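Local structure of putative transcriptional regulator (Streptomyces coelicolor, 2ZB9) at residues P86-G89 and A93-L96; V167-G172 and T195-G200. The protein probably acts as a TetR-family transcriptional regulator, a dimer that would bind DNA through an N-terminal helix-turn-helix. All blocks are in the same frame, centred on the assembly; numbering follows the deposited sequence.

Contact 1 of 2, residues P86-G89 and A93-L96; sequences PDTG and ADLL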
loop_
_atom_site.group_PDB
_atom_site.type_symbol
_atom_site.label_atom_id
_atom_site.label_comp_id
_atom_site.label_asym_id
_atom_site.label_seq_id
_atom_site.Cartn_x
_atom_site.Cartn_y
_atom_site.Cartn_z
ATOM N N PRO A 86 -17.367 -11.187 9.532
ATOM C CA PRO A 86 -18.559 -11.510 10.313
ATOM C C PRO A 86 -19.696 -10.884 9.515
ATOM O O PRO A 86 -19.500 -9.856 8.870
ATOM C CB PRO A 86 -18.328 -10.762 11.627
ATOM C CG PRO A 86 -16.839 -10.649 11.715
ATOM C CD PRO A 86 -16.452 -10.323 10.297
ATOM N N ASP A 87 -20.873 -11.491 9.541
ATOM C CA ASP A 87 -22.001 -10.937 8.807
ATOM C C ASP A 87 -23.197 -11.001 9.748
ATOM O O ASP A 87 -24.104 -11.807 9.569
ATOM C CB ASP A 87 -22.250 -11.751 7.534
ATOM C CG ASP A 87 -23.068 -10.990 6.504
ATOM O OD1 ASP A 87 -23.333 -11.551 5.418
ATOM O OD2 ASP A 87 -23.447 -9.833 6.774
ATOM N N THR A 88 -23.173 -10.131 10.753
ATOM C CA THR A 88 -24.204 -10.069 11.781
ATOM C C THR A 88 -25.322 -9.064 11.522
ATOM O O THR A 88 -26.309 -9.034 12.255
ATOM C CB THR A 88 -23.574 -9.707 13.133
ATOM O OG1 THR A 88 -23.166 -8.333 13.112
ATOM C CG2 THR A 88 -22.351 -10.573 13.396
ATOM N N GLY A 89 -25.166 -8.234 10.497
ATOM C CA GLY A 89 -26.181 -7.239 10.203
ATOM C C GLY A 89 -25.799 -5.863 10.725
ATOM O O GLY A 89 -26.597 -4.931 10.670
ATOM N N ALA A 93 -19.802 -2.742 13.376
ATOM C CA ALA A 93 -19.233 -3.727 14.288
ATOM C C ALA A 93 -18.440 -4.798 13.554
ATOM O O ALA A 93 -17.335 -5.145 13.965
ATOM C CB ALA A 93 -20.338 -4.380 15.111
ATOM N N ASP A 94 -19.000 -5.320 12.468
ATOM C CA ASP A 94 -18.320 -6.363 11.704
ATOM C C ASP A 94 -17.016 -5.860 11.088
ATOM O O ASP A 94 -15.992 -6.545 11.130
ATOM C CB ASP A 94 -19.239 -6.910 10.607
ATOM C CG ASP A 94 -20.513 -7.528 11.162
ATOM O OD1 ASP A 94 -20.544 -7.870 12.366
ATOM O OD2 ASP A 94 -21.480 -7.688 10.391
ATOM N N LEU A 95 -17.058 -4.657 10.524
ATOM C CA LEU A 95 -15.878 -4.055 9.910
ATOM C C LEU A 95 -14.777 -3.853 10.964
ATOM O O LEU A 95 -13.601 -4.127 10.705
ATOM C CB LEU A 95 -16.264 -2.716 9.267
ATOM C CG LEU A 95 -15.924 -2.422 7.796
ATOM C CD1 LEU A 95 -16.059 -3.664 6.923
ATOM C CD2 LEU A 95 -16.860 -1.323 7.297
ATOM N N LEU A 96 -15.155 -3.388 12.153
ATOM C CA LEU A 96 -14.180 -3.179 13.228
ATOM C C LEU A 96 -13.585 -4.518 13.640
ATOM O O LEU A 96 -12.378 -4.639 13.834
ATOM C CB LEU A 96 -14.828 -2.533 14.461
ATOM C CG LEU A 96 -14.814 -1.026 14.768
ATOM C CD1 LEU A 96 -13.789 -0.282 13.916
ATOM C CD2 LEU A 96 -16.201 -0.470 14.550
#

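Contact 2 of 2, residues V167-G172 and T195-G200; sequences VDQLWG and TNLLDG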
loop_
_atom_site.group_PDB
_atom_site.type_symbol
_atom_site.label_atom_id
_atom_site.label_comp_id
_atom_site.label_asym_id
_atom_site.label_seq_id
_atom_site.Cartn_x
_atom_site.Cartn_y
_atom_site.Cartn_z
ATOM N N VAL A 167 -12.599 -0.496 -0.088
ATOM C CA VAL A 167 -11.558 -1.470 0.195
ATOM C C VAL A 167 -10.196 -0.789 0.343
ATOM O O VAL A 167 -9.436 -1.090 1.262
ATOM C CB VAL A 167 -11.473 -2.532 -0.925
ATOM C CG1 VAL A 167 -10.287 -3.453 -0.673
ATOM C CG2 VAL A 167 -12.771 -3.336 -0.988
ATOM N N ASP A 168 -9.886 0.134 -0.561
ATOM C CA ASP A 168 -8.608 0.837 -0.509
ATOM C C ASP A 168 -8.533 1.851 0.620
ATOM O O ASP A 168 -7.444 2.202 1.068
ATOM C CB ASP A 168 -8.346 1.538 -1.840
ATOM C CG ASP A 168 -8.146 0.555 -2.972
ATOM O OD1 ASP A 168 -7.115 -0.161 -2.959
ATOM O OD2 ASP A 168 -9.023 0.491 -3.859
ATOM N N GLN A 169 -9.684 2.330 1.078
ATOM C CA GLN A 169 -9.692 3.306 2.158
ATOM C C GLN A 169 -9.703 2.671 3.539
ATOM O O GLN A 169 -9.651 3.369 4.554
ATOM C CB GLN A 169 -10.864 4.274 1.984
ATOM C CG GLN A 169 -10.667 5.188 0.777
ATOM C CD GLN A 169 -11.757 6.226 0.641
ATOM O OE1 GLN A 169 -12.895 5.905 0.322
ATOM N NE2 GLN A 169 -11.411 7.480 0.889
ATOM N N LEU A 170 -9.771 1.344 3.574
ATOM C CA LEU A 170 -9.728 0.609 4.832
ATOM C C LEU A 170 -8.436 -0.203 4.852
ATOM O O LEU A 170 -7.427 0.237 5.387
ATOM C CB LEU A 170 -10.918 -0.346 4.976
ATOM C CG LEU A 170 -12.281 0.149 5.463
ATOM C CD1 LEU A 170 -12.099 1.256 6.494
ATOM C CD2 LEU A 170 -13.092 0.636 4.299
ATOM N N TRP A 171 -8.473 -1.385 4.248
ATOM C CA TRP A 171 -7.305 -2.259 4.193
ATOM C C TRP A 171 -6.125 -1.596 3.474
ATOM O O TRP A 171 -4.983 -1.695 3.922
ATOM C CB TRP A 171 -7.698 -3.579 3.511
ATOM C CG TRP A 171 -8.763 -4.288 4.292
ATOM C CD1 TRP A 171 -8.580 -5.070 5.398
ATOM C CD2 TRP A 171 -10.184 -4.138 4.136
ATOM N NE1 TRP A 171 -9.792 -5.401 5.948
ATOM C CE2 TRP A 171 -10.792 -4.844 5.202
ATOM C CE3 TRP A 171 -10.996 -3.471 3.210
ATOM C CZ2 TRP A 171 -12.186 -4.897 5.367
ATOM C CZ3 TRP A 171 -12.382 -3.525 3.373
ATOM C CH2 TRP A 171 -12.961 -4.235 4.448
ATOM N N GLY A 172 -6.401 -0.914 2.368
ATOM C CA GLY A 172 -5.332 -0.250 1.639
ATOM C C GLY A 172 -4.590 0.749 2.512
ATOM O O GLY A 172 -3.367 0.866 2.427
ATOM N N THR A 195 -14.733 4.902 11.433
ATOM C CA THR A 195 -15.609 6.014 11.791
ATOM C C THR A 195 -15.536 7.150 10.769
ATOM O O THR A 195 -16.555 7.741 10.430
ATOM C CB THR A 195 -15.297 6.572 13.205
ATOM O OG1 THR A 195 -14.029 7.234 13.197
ATOM C CG2 THR A 195 -15.263 5.443 14.223
ATOM N N ASN A 196 -14.336 7.455 10.279
ATOM C CA ASN A 196 -14.177 8.519 9.286
ATOM C C ASN A 196 -15.023 8.241 8.059
ATOM O O ASN A 196 -15.743 9.106 7.566
ATOM C CB ASN A 196 -12.722 8.642 8.835
ATOM C CG ASN A 196 -11.830 9.249 9.888
ATOM O OD1 ASN A 196 -12.302 9.905 10.814
ATOM N ND2 ASN A 196 -10.523 9.057 9.738
ATOM N N LEU A 197 -14.928 7.010 7.579
ATOM C CA LEU A 197 -15.641 6.577 6.394
ATOM C C LEU A 197 -17.151 6.499 6.579
ATOM O O LEU A 197 -17.911 7.055 5.786
ATOM C CB LEU A 197 -15.095 5.219 5.976
ATOM C CG LEU A 197 -14.722 5.012 4.514
ATOM C CD1 LEU A 197 -14.159 6.286 3.898
ATOM C CD2 LEU A 197 -13.715 3.876 4.457
ATOM N N LEU A 198 -17.580 5.802 7.621
ATOM C CA LEU A 198 -18.996 5.643 7.898
ATOM C C LEU A 198 -19.679 6.948 8.292
ATOM O O LEU A 198 -20.757 7.260 7.790
ATOM C CB LEU A 198 -19.196 4.593 9.003
ATOM C CG LEU A 198 -19.448 3.119 8.627
ATOM C CD1 LEU A 198 -18.624 2.711 7.431
ATOM C CD2 LEU A 198 -19.136 2.238 9.824
ATOM N N ASP A 199 -19.045 7.718 9.173
ATOM C CA ASP A 199 -19.634 8.968 9.644
ATOM C C ASP A 199 -19.246 10.222 8.855
ATOM O O ASP A 199 -19.917 11.252 8.952
ATOM C CB ASP A 199 -19.300 9.179 11.130
ATOM C CG ASP A 199 -19.726 7.997 12.007
ATOM O OD1 ASP A 199 -20.820 7.449 11.776
ATOM O OD2 ASP A 199 -18.976 7.623 12.933
ATOM N N GLY A 200 -18.178 10.137 8.069
ATOM C CA GLY A 200 -17.742 11.299 7.313
ATOM C C GLY A 200 -16.884 12.162 8.217
ATOM O O GLY A 200 -16.979 12.045 9.438
#

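Contact 1 of 2, residues P86-G89 and A93-L96
OD2 of D94 is gripped from two quarters: the backbone N-H of T88 reaches it, and the guanidinium of R147, on helix 126-153, forms a salt bridge to it through NH2. T88 N lies 3.0 Å from D94 OD2 with an N-H...O angle of 153°, approaching on the syn side but tilted 31° out of the carboxylate plane. The other oxygen is held by the threonine side chain, which donates from OG1 to D94 OD1 at 2.8 Å along the syn lone pair. One residue therefore presents two donors to one carboxylate. That works because the T88 hydroxyl is tucked between its own backbone N and carbonyl carbon (chi1 71°), which keeps OG1 on the side of the N-H. The T88 methyl, anti to the carbonyl carbon, also touches the carboxylate, with CG2 3.4 Å from D94 OD1. OG1 also has a weak hydrogen bond with the backbone N of D90.

P86 borders the carboxylate and the start of its side chain. Its CB sits 3.7 Å from D94 OD1, and its carbonyl O is 3.4 Å from D94 CB. P86 O also comes within 3.3 Å of D94 OD2; both are acceptors, so no bond joins them, but R147 serves each, NE bonding to P86 O while NH2 takes the carboxylate. The CB of D87 points away from helix 91-108, and its carboxylate is a long, weak ion partner of the same arginine.

Within the TetR-type C-terminal domain, the arrangement holds the loop after helix 67-83 against the first turn of helix 91-108, and R147 joins both to helix 126-153. With two donors from T88 and a cation from R147, the buried carboxylate of D94 is probably stabilised as the anion, its rotation fixed by bonds to both oxygens.

Contact 2 of 2, residues V167-G172 and T195-G200
L197 reaches from helix 187-199 toward helix 163-179, and its two methyls part company there: CD2 runs into the fork of L170, while CD1 comes up against the end of Q169. The leucines cross at an angle, with L197 CD2 3.3 Å from L170 CD2, tighter than usual for two methyls, and 3.7 Å from L170 CD1. L170 does not aim its CB at the partner helix; it is the branched end that swings over, with CG lying beside the backbone N (chi1 -82°).

Q169 directs its CB toward the partner segment, and this atom packs 3.8 Å from L197 CD2. Beyond CG the chain is extended (chi2 -176°), carrying the amide past L197, whose CD1 lies 3.8 Å from Q169 OE1. NE2 bonds to the carbonyl O of L193 of the second subunit, while the backbone O of Q169 accepts a bond from NE2 of Q169 of that subunit.

L197 also packs on L197 of the second subunit, in keeping with the four-helix dimer interface of TetR-family proteins. The contact between the two segments is thus largely apolar, made by leucine methyls and the side chain of Q169 with no hydrogen bond between them, and NE2 of the buried glutamine bonds to the other chain, so helix packing and dimer pairing meet at one place.

How the contacts relate
Following the chain from the N terminus, contact 1 comes first, closing a very short loop, three residues between its segments, from the linker after helix 67-83 to the first turn of helix 91-108. The chain then runs through helices 110-122 and 126-153, the latter supplying R147 to contact 1, before helix 163-179 begins contact 2. Contact 2 closes a longer loop when helix 187-199 comes back to touch helix 163-179. The two are in series, neither nesting nor crossing, and their centres lie about 14 Å apart. They meet where L95 CD1 packs 4.0 Å from W171 CH2, joining helix 91-108 to helix 163-179; the R92–D199 salt bridge adds a tie from helix 91-108 to helix 187-199.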